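Local coordinates for protein galactokinase (Bifidobacterium longum subsp. infantis, PDB 6TEP) that probably phosphorylates galactose with ATP, as a member of the GalK branch of the GHMP kinases, and here holds ADP together with a magnesium ion, at residues K75-S80 with G124-F129; S104-G109 with K177-M182; S141-T146 with L190-S195. All coordinates share one frame; numbering follows the deposited sequence.

Contact 1 of 3, residues K75-S80 with G124-F129; sequences KVRVVS and GFDAAF. With ADP (adenosine-5'-diphosphate), chain H.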
loop_
_atom_site.group_PDB
_atom_site.type_symbol
_atom_site.label_atom_id
_atom_site.label_comp_id
_atom_site.label_asym_id
_atom_site.label_seq_id
_atom_site.Cartn_x
_atom_site.Cartn_y
_atom_site.Cartn_z
ATOM N N LYS A 75 26.217 3.093 13.491
ATOM C CA LYS A 75 25.629 1.772 13.813
ATOM C C LYS A 75 24.115 1.919 13.711
ATOM O O LYS A 75 23.587 2.906 14.240
ATOM C CB LYS A 75 26.033 1.244 15.197
ATOM C CG LYS A 75 27.413 0.550 15.264
ATOM C CD LYS A 75 27.789 -0.130 16.575
ATOM C CE LYS A 75 28.930 -1.126 16.433
ATOM N NZ LYS A 75 29.999 -0.925 17.446
ATOM N N VAL A 76 23.479 0.916 13.120
ATOM C CA VAL A 76 22.002 0.742 13.128
ATOM C C VAL A 76 21.643 -0.602 13.784
ATOM O O VAL A 76 21.907 -1.654 13.197
ATOM C CB VAL A 76 21.323 0.906 11.753
ATOM C CG1 VAL A 76 19.836 0.780 11.970
ATOM C CG2 VAL A 76 21.710 2.206 11.024
ATOM N N ARG A 77 20.925 -0.510 14.894
ATOM C CA ARG A 77 20.345 -1.652 15.652
ATOM C C ARG A 77 18.816 -1.551 15.510
ATOM O O ARG A 77 18.274 -0.516 15.809
ATOM C CB ARG A 77 20.796 -1.650 17.115
ATOM C CG ARG A 77 22.283 -1.814 17.298
ATOM C CD ARG A 77 22.594 -2.078 18.687
ATOM N NE ARG A 77 22.326 -0.941 19.488
ATOM C CZ ARG A 77 22.417 -0.916 20.775
ATOM N NH1 ARG A 77 22.789 -2.002 21.406
ATOM N NH2 ARG A 77 22.080 0.165 21.424
ATOM N N VAL A 78 18.184 -2.615 15.060
ATOM C CA VAL A 78 16.698 -2.654 15.053
ATOM C C VAL A 78 16.202 -3.944 15.689
ATOM O O VAL A 78 16.779 -4.985 15.468
ATOM C CB VAL A 78 16.129 -2.448 13.638
ATOM C CG1 VAL A 78 16.397 -1.068 13.149
ATOM C CG2 VAL A 78 16.630 -3.455 12.620
ATOM N N VAL A 79 15.034 -3.854 16.321
ATOM C CA VAL A 79 14.370 -5.057 16.840
ATOM C C VAL A 79 12.865 -4.906 16.550
ATOM O O VAL A 79 12.372 -3.727 16.446
ATOM C CB VAL A 79 14.662 -5.186 18.324
ATOM C CG1 VAL A 79 13.966 -4.121 19.126
ATOM C CG2 VAL A 79 14.339 -6.561 18.830
ATOM N N SER A 80 12.146 -6.012 16.501
ATOM C CA SER A 80 10.701 -5.989 16.196
ATOM C C SER A 80 10.011 -6.972 17.112
ATOM O O SER A 80 10.575 -8.038 17.393
ATOM C CB SER A 80 10.456 -6.331 14.757
ATOM O OG SER A 80 9.133 -6.712 14.504
ATOM N N GLY A 124 23.684 6.982 12.584
ATOM C CA GLY A 124 23.036 5.721 12.967
ATOM C C GLY A 124 21.846 5.947 13.888
ATOM O O GLY A 124 21.352 7.164 14.139
ATOM N N PHE A 125 21.265 4.824 14.324
ATOM C CA PHE A 125 20.111 4.885 15.219
ATOM C C PHE A 125 19.901 3.487 15.794
ATOM O O PHE A 125 20.315 2.468 15.180
ATOM C CB PHE A 125 18.849 5.403 14.499
ATOM C CG PHE A 125 18.288 4.573 13.366
ATOM C CD1 PHE A 125 18.756 4.636 12.077
ATOM C CD2 PHE A 125 17.290 3.641 13.620
ATOM C CE1 PHE A 125 18.218 3.867 11.051
ATOM C CE2 PHE A 125 16.717 2.888 12.600
ATOM C CZ PHE A 125 17.244 2.947 11.312
ATOM N N ASP A 126 19.157 3.497 16.891
ATOM C CA ASP A 126 18.492 2.334 17.570
ATOM C C ASP A 126 16.997 2.460 17.329
ATOM O O ASP A 126 16.472 3.522 17.595
ATOM C CB ASP A 126 18.898 2.342 19.033
ATOM C CG ASP A 126 20.385 2.087 19.269
ATOM O OD1 ASP A 126 21.020 1.345 18.484
ATOM O OD2 ASP A 126 20.891 2.655 20.288
ATOM N N ALA A 127 16.353 1.354 17.055
ATOM C CA ALA A 127 14.886 1.390 16.952
ATOM C C ALA A 127 14.276 0.065 17.408
ATOM O O ALA A 127 14.879 -1.044 17.192
ATOM C CB ALA A 127 14.422 1.788 15.565
ATOM N N ALA A 128 13.058 0.219 17.897
ATOM C CA ALA A 128 12.175 -0.928 18.235
ATOM C C ALA A 128 10.832 -0.719 17.512
ATOM O O ALA A 128 10.241 0.367 17.629
ATOM C CB ALA A 128 11.939 -1.031 19.710
ATOM N N PHE A 129 10.359 -1.747 16.850
ATOM C CA PHE A 129 9.059 -1.732 16.128
ATOM C C PHE A 129 8.053 -2.665 16.823
ATOM O O PHE A 129 8.389 -3.821 17.144
ATOM C CB PHE A 129 9.218 -2.236 14.699
ATOM C CG PHE A 129 10.053 -1.353 13.827
ATOM C CD1 PHE A 129 9.458 -0.340 13.092
ATOM C CD2 PHE A 129 11.417 -1.565 13.765
ATOM C CE1 PHE A 129 10.258 0.504 12.319
ATOM C CE2 PHE A 129 12.200 -0.731 13.007
ATOM C CZ PHE A 129 11.628 0.284 12.269
HETATM P PB ADP H . 3.397 -6.392 2.690
HETATM O O1B ADP H . 3.040 -6.474 4.163
HETATM O O2B ADP H . 3.917 -5.043 2.327
HETATM O O3B ADP H . 2.230 -6.828 1.788
HETATM P PA ADP H . 6.069 -7.196 1.987
HETATM O O1A ADP H . 6.306 -6.088 0.996
HETATM O O2A ADP H . 6.655 -8.489 1.571
HETATM O O3A ADP H . 4.544 -7.427 2.330
HETATM O "O5'" ADP H . 6.686 -6.675 3.374
HETATM C "C5'" ADP H . 6.763 -7.577 4.487
HETATM C "C4'" ADP H . 8.202 -7.670 4.922
HETATM O "O4'" ADP H . 8.575 -6.428 5.540
HETATM C "C3'" ADP H . 8.416 -8.742 5.982
HETATM O "O3'" ADP H . 8.694 -9.989 5.386
HETATM C "C2'" ADP H . 9.624 -8.183 6.739
HETATM O "O2'" ADP H . 10.782 -8.393 5.990
HETATM C "C1'" ADP H . 9.245 -6.704 6.755
HETATM N N9 ADP H . 8.368 -6.347 7.858
HETATM C C8 ADP H . 7.160 -5.688 7.759
HETATM N N7 ADP H . 6.610 -5.455 8.925
HETATM C C5 ADP H . 7.550 -5.922 9.864
HETATM C C6 ADP H . 7.573 -5.960 11.274
HETATM N N6 ADP H . 6.607 -5.501 12.068
HETATM N N1 ADP H . 8.678 -6.491 11.876
HETATM C C2 ADP H . 9.659 -6.970 11.117
HETATM N N3 ADP H . 9.727 -7.036 9.789
HETATM C C4 ADP H . 8.633 -6.467 9.210
HETATM O O HOH W 1 6.456 -5.480 15.035
#
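Arg-77 and Asp-126 lie alongside each other, both pointing off the same face of the sheet, and the arginine grips the carboxylate side-on with two nitrogens. NE reaches Asp-126 OD1 at 2.8 Å, while NH2 reaches Asp-126 OD2 at 3.0 Å. The acceptors sit close to the guanidinium plane, yet the carboxylate is turned 60° against it, and both of its oxygens are therefore met from above their own plane. This buried carboxylate has a second positive partner in Arg-71, which also binds OD2.

The face of Val-76, Val-78, Phe-125 and Phe-129 is largely apolar. Because Phe-125 places CG between its backbone N and carbonyl carbon (chi1 64°), its ring slides beneath Val-76, whose CG1 stands over the ring face in a CH-pi contact, 3.6 Å from the centroid. Val-78 CG1 approaches the same ring obliquely, 4.0 Å from Phe-125 CE2, and also lies near the rim of the Phe-129 ring.

The two strands, 4.7 Å apart at their axes, form the one parallel pairing in the mixed sheet of the N-terminal GHMP kinase domain. Arg-77 N donates to Phe-125 O and its O accepts from Ala-127 N; Val-79 N donates to Ala-127 O and its O accepts from Phe-129 N. Helix 141-156 covers both phenylalanines, and strand 86-91 flanks the far edge of strand 75-80. Back on the salt-bridge face, Val-79 CG1 touches Ala-128 CB at 3.7 Å.

At its C-terminal end the ladder meets the nucleotide. Ser-80 OG donates to ADP N1 at 2.7 Å and accepts from the backbone N of Val-82. A water takes a bond from ADP N6 at 3.0 Å and donates to Ser-80 OG and, weakly, to Phe-129 O.

Contact 2 of 3, residues S104-G109 with K177-M182; sequences SAYPTG and KSENEM. With ADP (adenosine-5'-diphosphate), chain H.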
loop_
_atom_site.group_PDB
_atom_site.type_symbol
_atom_site.label_atom_id
_atom_site.label_comp_id
_atom_site.label_asym_id
_atom_site.label_seq_id
_atom_site.Cartn_x
_atom_site.Cartn_y
_atom_site.Cartn_z
ATOM N N SER A 104 15.677 -6.109 8.463
ATOM C CA SER A 104 16.386 -4.890 8.870
ATOM C C SER A 104 16.817 -4.050 7.659
ATOM O O SER A 104 17.206 -2.857 7.871
ATOM C CB SER A 104 17.629 -5.188 9.743
ATOM O OG SER A 104 18.596 -5.893 8.996
ATOM N N ALA A 105 16.795 -4.636 6.458
ATOM C CA ALA A 105 17.101 -3.887 5.230
ATOM C C ALA A 105 16.098 -2.722 5.081
ATOM O O ALA A 105 16.481 -1.691 4.570
ATOM C CB ALA A 105 17.058 -4.800 4.039
ATOM N N TYR A 106 14.856 -2.881 5.505
ATOM C CA TYR A 106 13.804 -1.846 5.285
ATOM C C TYR A 106 14.108 -0.599 6.091
ATOM O O TYR A 106 14.262 0.476 5.491
ATOM C CB TYR A 106 12.426 -2.408 5.570
ATOM C CG TYR A 106 11.979 -3.422 4.570
ATOM C CD1 TYR A 106 11.390 -3.008 3.407
ATOM C CD2 TYR A 106 12.070 -4.787 4.776
ATOM C CE1 TYR A 106 10.919 -3.902 2.455
ATOM C CE2 TYR A 106 11.665 -5.695 3.806
ATOM C CZ TYR A 106 10.984 -5.266 2.674
ATOM O OH TYR A 106 10.622 -6.212 1.747
ATOM N N PRO A 107 14.320 -0.674 7.432
ATOM C CA PRO A 107 14.686 0.526 8.188
ATOM C C PRO A 107 16.120 1.021 7.901
ATOM O O PRO A 107 16.335 2.234 7.741
ATOM C CB PRO A 107 14.479 0.148 9.667
ATOM C CG PRO A 107 14.549 -1.351 9.675
ATOM C CD PRO A 107 13.976 -1.803 8.329
ATOM N N THR A 108 17.085 0.120 7.812
ATOM C CA THR A 108 18.457 0.587 7.663
ATOM C C THR A 108 18.572 1.290 6.300
ATOM O O THR A 108 19.236 2.356 6.241
ATOM C CB THR A 108 19.422 -0.597 7.767
ATOM O OG1 THR A 108 19.144 -1.333 8.968
ATOM C CG2 THR A 108 20.838 -0.107 7.747
ATOM N N GLY A 109 17.876 0.793 5.269
ATOM C CA GLY A 109 17.979 1.336 3.882
ATOM C C GLY A 109 17.372 2.740 3.830
ATOM O O GLY A 109 17.780 3.536 2.993
ATOM N N LYS A 177 13.232 4.119 -2.130
ATOM C CA LYS A 177 14.627 3.735 -2.460
ATOM C C LYS A 177 15.113 2.639 -1.504
ATOM O O LYS A 177 15.792 1.731 -2.014
ATOM C CB LYS A 177 15.547 4.949 -2.390
ATOM C CG LYS A 177 16.979 4.635 -2.841
ATOM C CD LYS A 177 17.820 5.871 -2.985
ATOM C CE LYS A 177 19.206 5.575 -3.511
ATOM N NZ LYS A 177 19.930 6.816 -3.809
ATOM N N SER A 178 14.782 2.730 -0.196
ATOM C CA SER A 178 15.160 1.674 0.767
ATOM C C SER A 178 14.643 0.333 0.260
ATOM O O SER A 178 15.415 -0.679 0.104
ATOM C CB SER A 178 14.640 1.962 2.174
ATOM O OG SER A 178 15.001 0.893 2.984
ATOM N N GLU A 179 13.349 0.281 -0.018
ATOM C CA GLU A 179 12.704 -1.000 -0.373
ATOM C C GLU A 179 13.215 -1.511 -1.727
ATOM O O GLU A 179 13.446 -2.639 -1.847
ATOM C CB GLU A 179 11.203 -0.780 -0.496
ATOM C CG GLU A 179 10.494 -2.035 -0.907
ATOM C CD GLU A 179 9.032 -2.071 -0.522
ATOM O OE1 GLU A 179 8.535 -1.067 -0.014
ATOM O OE2 GLU A 179 8.459 -3.054 -0.805
ATOM N N ASN A 180 13.398 -0.623 -2.724
ATOM C CA ASN A 180 13.807 -1.030 -4.098
ATOM C C ASN A 180 15.298 -1.460 -4.100
ATOM O O ASN A 180 15.634 -2.492 -4.694
ATOM C CB ASN A 180 13.662 0.090 -5.100
ATOM C CG ASN A 180 12.257 0.277 -5.639
ATOM O OD1 ASN A 180 11.494 -0.650 -5.698
ATOM N ND2 ASN A 180 11.929 1.470 -6.104
ATOM N N GLU A 181 16.161 -0.670 -3.466
ATOM C CA GLU A 181 17.631 -0.765 -3.605
ATOM C C GLU A 181 18.289 -1.406 -2.396
ATOM O O GLU A 181 19.349 -2.097 -2.604
ATOM C CB GLU A 181 18.210 0.632 -3.840
ATOM C CG GLU A 181 17.847 1.156 -5.221
ATOM C CD GLU A 181 18.530 2.454 -5.601
ATOM O OE1 GLU A 181 19.735 2.575 -5.295
ATOM O OE2 GLU A 181 17.852 3.348 -6.167
ATOM N N MET A 182 17.710 -1.286 -1.207
ATOM C CA MET A 182 18.284 -2.013 -0.026
ATOM C C MET A 182 17.642 -3.412 0.151
ATOM O O MET A 182 18.372 -4.427 0.180
ATOM C CB MET A 182 18.196 -1.226 1.292
ATOM C CG MET A 182 19.233 -1.731 2.317
ATOM S SD MET A 182 20.967 -1.941 1.803
ATOM C CE MET A 182 21.405 -0.212 1.791
HETATM P PB ADP H . 3.397 -6.392 2.690
HETATM O O1B ADP H . 3.040 -6.474 4.163
HETATM O O2B ADP H . 3.917 -5.043 2.327
HETATM O O3B ADP H . 2.230 -6.828 1.788
HETATM P PA ADP H . 6.069 -7.196 1.987
HETATM O O1A ADP H . 6.306 -6.088 0.996
HETATM O O2A ADP H . 6.655 -8.489 1.571
HETATM O O3A ADP H . 4.544 -7.427 2.330
HETATM O "O5'" ADP H . 6.686 -6.675 3.374
HETATM C "C5'" ADP H . 6.763 -7.577 4.487
HETATM C "C4'" ADP H . 8.202 -7.670 4.922
HETATM O "O4'" ADP H . 8.575 -6.428 5.540
HETATM C "C3'" ADP H . 8.416 -8.742 5.982
HETATM O "O3'" ADP H . 8.694 -9.989 5.386
HETATM C "C2'" ADP H . 9.624 -8.183 6.739
HETATM O "O2'" ADP H . 10.782 -8.393 5.990
HETATM C "C1'" ADP H . 9.245 -6.704 6.755
HETATM N N9 ADP H . 8.368 -6.347 7.858
HETATM C C8 ADP H . 7.160 -5.688 7.759
HETATM N N7 ADP H . 6.610 -5.455 8.925
HETATM C C5 ADP H . 7.550 -5.922 9.864
HETATM C C6 ADP H . 7.573 -5.960 11.274
HETATM N N6 ADP H . 6.607 -5.501 12.068
HETATM N N1 ADP H . 8.678 -6.491 11.876
HETATM C C2 ADP H . 9.659 -6.970 11.117
HETATM N N3 ADP H . 9.727 -7.036 9.789
HETATM C C4 ADP H . 8.633 -6.467 9.210
HETATM O O HOH W 2 8.748 -5.500 0.156
#
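Ser-178 sets OG anti to its backbone N (chi1 178°), which turns the hydroxyl toward helix 105-116, where it donates to Tyr-106 O at 2.6 Å. On the facing helix Tyr-106 has CG anti to its carbonyl carbon (chi1 -69°), and the ring runs out between Glu-179 and ADP. The contact is a helix crossing inside the N-terminal GHMP kinase domain: the short segments 105-109 and 177-182, from helices 105-116 and 165-182, cross at 114°.

A glycine makes the close approach possible: Gly-109 CA lies 3.6 Å from Met-182 CB, and any side chain at this position would collide with Met-182 and Ser-178. Met-182 also lays CG against Ala-105, 4.1 Å from its CB.

Toward the active site, the Tyr-106 ring offers its edge to Glu-179, with CE1 3.9 Å from CG, while CE2 lies 3.6 Å from the ribose O2' of ADP. Glu-179 is a magnesium-site residue modelled in two conformers; in the one described its side chain lies about 4 Å from the metal (nearest atoms) and is not among its ligands. A phenylalanine in place of Tyr-106 would lack the hydroxyl, and the water beside it would probably lose the donor that helps fix it between Glu-179 and the nucleotide. That water accepts from Tyr-106 OH and donates to ADP O1A and, in this conformer, to Glu-179 OE2, each 2.6 Å away.

Contact 3 of 3, residues S141-T146 with L190-S195; sequences SSAAMT and LDQNAS. With MG (magnesium ion), chain K; ADP (adenosine-5'-diphosphate), chain H.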
loop_
_atom_site.group_PDB
_atom_site.type_symbol
_atom_site.label_atom_id
_atom_site.label_comp_id
_atom_site.label_asym_id
_atom_site.label_seq_id
_atom_site.Cartn_x
_atom_site.Cartn_y
_atom_site.Cartn_z
ATOM N N SER A 141 2.726 -3.678 5.124
ATOM C CA SER A 141 3.599 -3.622 6.314
ATOM C C SER A 141 4.914 -2.998 5.882
ATOM O O SER A 141 5.522 -2.305 6.765
ATOM C CB SER A 141 3.766 -4.973 6.957
ATOM O OG SER A 141 4.490 -5.898 6.184
ATOM N N SER A 142 5.352 -3.268 4.640
ATOM C CA SER A 142 6.674 -2.750 4.145
ATOM C C SER A 142 6.696 -1.204 4.153
ATOM O O SER A 142 7.577 -0.607 4.731
ATOM C CB SER A 142 7.021 -3.315 2.797
ATOM O OG SER A 142 5.925 -3.091 1.876
ATOM N N ALA A 143 5.663 -0.518 3.655
ATOM C CA ALA A 143 5.630 0.955 3.709
ATOM C C ALA A 143 5.444 1.462 5.133
ATOM O O ALA A 143 5.965 2.492 5.493
ATOM C CB ALA A 143 4.549 1.503 2.828
ATOM N N ALA A 144 4.626 0.785 5.941
ATOM C CA ALA A 144 4.415 1.246 7.317
ATOM C C ALA A 144 5.798 1.248 7.990
ATOM O O ALA A 144 6.062 2.154 8.794
ATOM C CB ALA A 144 3.411 0.353 8.014
ATOM N N MET A 145 6.611 0.223 7.698
ATOM C CA MET A 145 7.958 0.169 8.350
ATOM C C MET A 145 8.858 1.277 7.770
ATOM O O MET A 145 9.501 1.950 8.528
ATOM C CB MET A 145 8.588 -1.206 8.084
ATOM C CG MET A 145 9.962 -1.349 8.574
ATOM S SD MET A 145 10.443 -3.044 8.951
ATOM C CE MET A 145 9.621 -3.337 10.508
ATOM N N THR A 146 8.962 1.403 6.461
ATOM C CA THR A 146 9.929 2.376 5.860
ATOM C C THR A 146 9.458 3.792 6.145
ATOM O O THR A 146 10.315 4.672 6.386
ATOM C CB THR A 146 10.182 2.160 4.382
ATOM O OG1 THR A 146 8.914 2.218 3.707
ATOM C CG2 THR A 146 10.886 0.844 4.112
ATOM N N LEU A 190 2.579 3.894 -4.712
ATOM C CA LEU A 190 1.225 3.958 -4.095
ATOM C C LEU A 190 1.289 3.863 -2.554
ATOM O O LEU A 190 0.659 4.624 -1.786
ATOM C CB LEU A 190 0.488 2.746 -4.622
ATOM C CG LEU A 190 -0.996 2.638 -4.296
ATOM C CD1 LEU A 190 -1.652 1.858 -5.429
ATOM C CD2 LEU A 190 -1.159 2.090 -2.946
ATOM N N ASP A 191 2.013 2.851 -2.065
ATOM C CA ASP A 191 1.883 2.440 -0.670
ATOM C C ASP A 191 2.474 3.492 0.273
ATOM O O ASP A 191 1.911 3.851 1.300
ATOM C CB ASP A 191 2.709 1.151 -0.423
ATOM C CG ASP A 191 2.371 -0.062 -1.250
ATOM O OD1 ASP A 191 1.325 -0.074 -1.894
ATOM O OD2 ASP A 191 3.166 -1.041 -1.201
ATOM N N GLN A 192 3.584 4.107 -0.159
ATOM C CA GLN A 192 4.344 5.082 0.650
ATOM C C GLN A 192 3.636 6.425 0.574
ATOM O O GLN A 192 3.543 7.111 1.535
ATOM C CB GLN A 192 5.781 5.191 0.118
ATOM C CG GLN A 192 6.566 3.880 0.169
ATOM C CD GLN A 192 6.409 2.950 -1.010
ATOM O OE1 GLN A 192 5.577 3.148 -1.914
ATOM N NE2 GLN A 192 7.146 1.865 -0.964
ATOM N N ASN A 193 3.064 6.744 -0.588
ATOM C CA ASN A 193 2.223 7.960 -0.649
ATOM C C ASN A 193 0.984 7.870 0.255
ATOM O O ASN A 193 0.663 8.865 0.978
ATOM C CB ASN A 193 1.845 8.266 -2.103
ATOM C CG ASN A 193 2.930 8.997 -2.882
ATOM O OD1 ASN A 193 3.059 10.238 -2.796
ATOM N ND2 ASN A 193 3.736 8.231 -3.604
ATOM N N ALA A 194 0.325 6.717 0.232
ATOM C CA ALA A 194 -0.800 6.432 1.153
ATOM C C ALA A 194 -0.370 6.627 2.600
ATOM O O ALA A 194 -1.014 7.324 3.334
ATOM C CB ALA A 194 -1.356 5.069 0.918
ATOM N N SER A 195 0.712 5.930 2.996
ATOM C CA SER A 195 1.129 5.902 4.405
ATOM C C SER A 195 1.480 7.282 4.912
ATOM O O SER A 195 1.287 7.595 6.062
ATOM C CB SER A 195 2.262 4.874 4.560
ATOM O OG SER A 195 2.488 4.627 5.912
HETATM MG MG MG K . 4.904 -4.504 0.538
HETATM P PB ADP H . 3.397 -6.392 2.690
HETATM O O1B ADP H . 3.040 -6.474 4.163
HETATM O O2B ADP H . 3.917 -5.043 2.327
HETATM O O3B ADP H . 2.230 -6.828 1.788
HETATM P PA ADP H . 6.069 -7.196 1.987
HETATM O O1A ADP H . 6.306 -6.088 0.996
HETATM O O2A ADP H . 6.655 -8.489 1.571
HETATM O O3A ADP H . 4.544 -7.427 2.330
HETATM O "O5'" ADP H . 6.686 -6.675 3.374
HETATM C "C5'" ADP H . 6.763 -7.577 4.487
HETATM C "C4'" ADP H . 8.202 -7.670 4.922
HETATM O "O4'" ADP H . 8.575 -6.428 5.540
HETATM C "C3'" ADP H . 8.416 -8.742 5.982
HETATM O "O3'" ADP H . 8.694 -9.989 5.386
HETATM C "C2'" ADP H . 9.624 -8.183 6.739
HETATM O "O2'" ADP H . 10.782 -8.393 5.990
HETATM C "C1'" ADP H . 9.245 -6.704 6.755
HETATM N N9 ADP H . 8.368 -6.347 7.858
HETATM C C8 ADP H . 7.160 -5.688 7.759
HETATM N N7 ADP H . 6.610 -5.455 8.925
HETATM C C5 ADP H . 7.550 -5.922 9.864
HETATM C C6 ADP H . 7.573 -5.960 11.274
HETATM N N6 ADP H . 6.607 -5.501 12.068
HETATM N N1 ADP H . 8.678 -6.491 11.876
HETATM C C2 ADP H . 9.659 -6.970 11.117
HETATM N N3 ADP H . 9.727 -7.036 9.789
HETATM C C4 ADP H . 8.633 -6.467 9.210
HETATM O O HOH W 3 5.817 -0.899 0.284
HETATM O O HOH W 4 3.318 -3.352 0.171
HETATM O O HOH W 5 3.880 -5.796 -0.736
HETATM O O HOH W 6 5.962 -3.766 -0.933
#
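Asp-191 rests its CB against the CB of Ala-143, 3.8 Å away, among the closest approaches of residues 141-146 and 190-195. With CG anti to the carbonyl carbon (chi1 -59°), the carboxylate runs on past the alanine toward the start of the facing helix. There its two oxygens divide their work. OD1 forms a salt bridge with Arg-40, like Asp-191 a galactose-site residue. OD2 accepts from two waters: one, at 2.7 Å, is a magnesium ligand, and the other, at 3.0 Å, is also hydrogen-bonded to Ser-142 OG.

Ser-142 OG itself binds the magnesium at 2.2 Å, and ADP O2B, ADP O1A and three waters complete the six ligands. This is the glycine- and serine-rich phosphate-binding motif of GHMP kinases: Ser-141 N and OG both donate to ADP O1B, OG at 2.6 Å, and Ser-142 N donates to ADP O2B at the N-terminal end of the helix, whose dipole would probably favour the phosphate charge.

No direct hydrogen bond joins residues 141-146 to 190-195; packing at Ala-143 and two waters, one metal-bound, connect them. Asp-191 thus sits in the magnesium's second shell while Arg-40 holds OD1, one carboxylate adjoining both metal and galactose site.

The three contacts share one bound ADP: contact 1 at the adenine, contact 2 beside the ribose and alpha-phosphate, contact 3 chiefly at the beta-phosphate and the metal, with Met-145 against the base. Centre to centre, contact 2 is about 13 Å from contact 1 and about 12 Å from contact 3; contacts 1 and 3 are about 18 Å apart. After strand 75-80 come helix 105-116, strand 125-131 and helices 141-156, 165-182 and 190-197, so contact 2 alternates with both others, whereas contact 1 closes before contact 3 opens. Pro-107 of helix 105-116 and Met-145 of helix 141-156 pack against each other and against Phe-129 of the sheet, one continuous core of the N-terminal domain backing the nucleotide site.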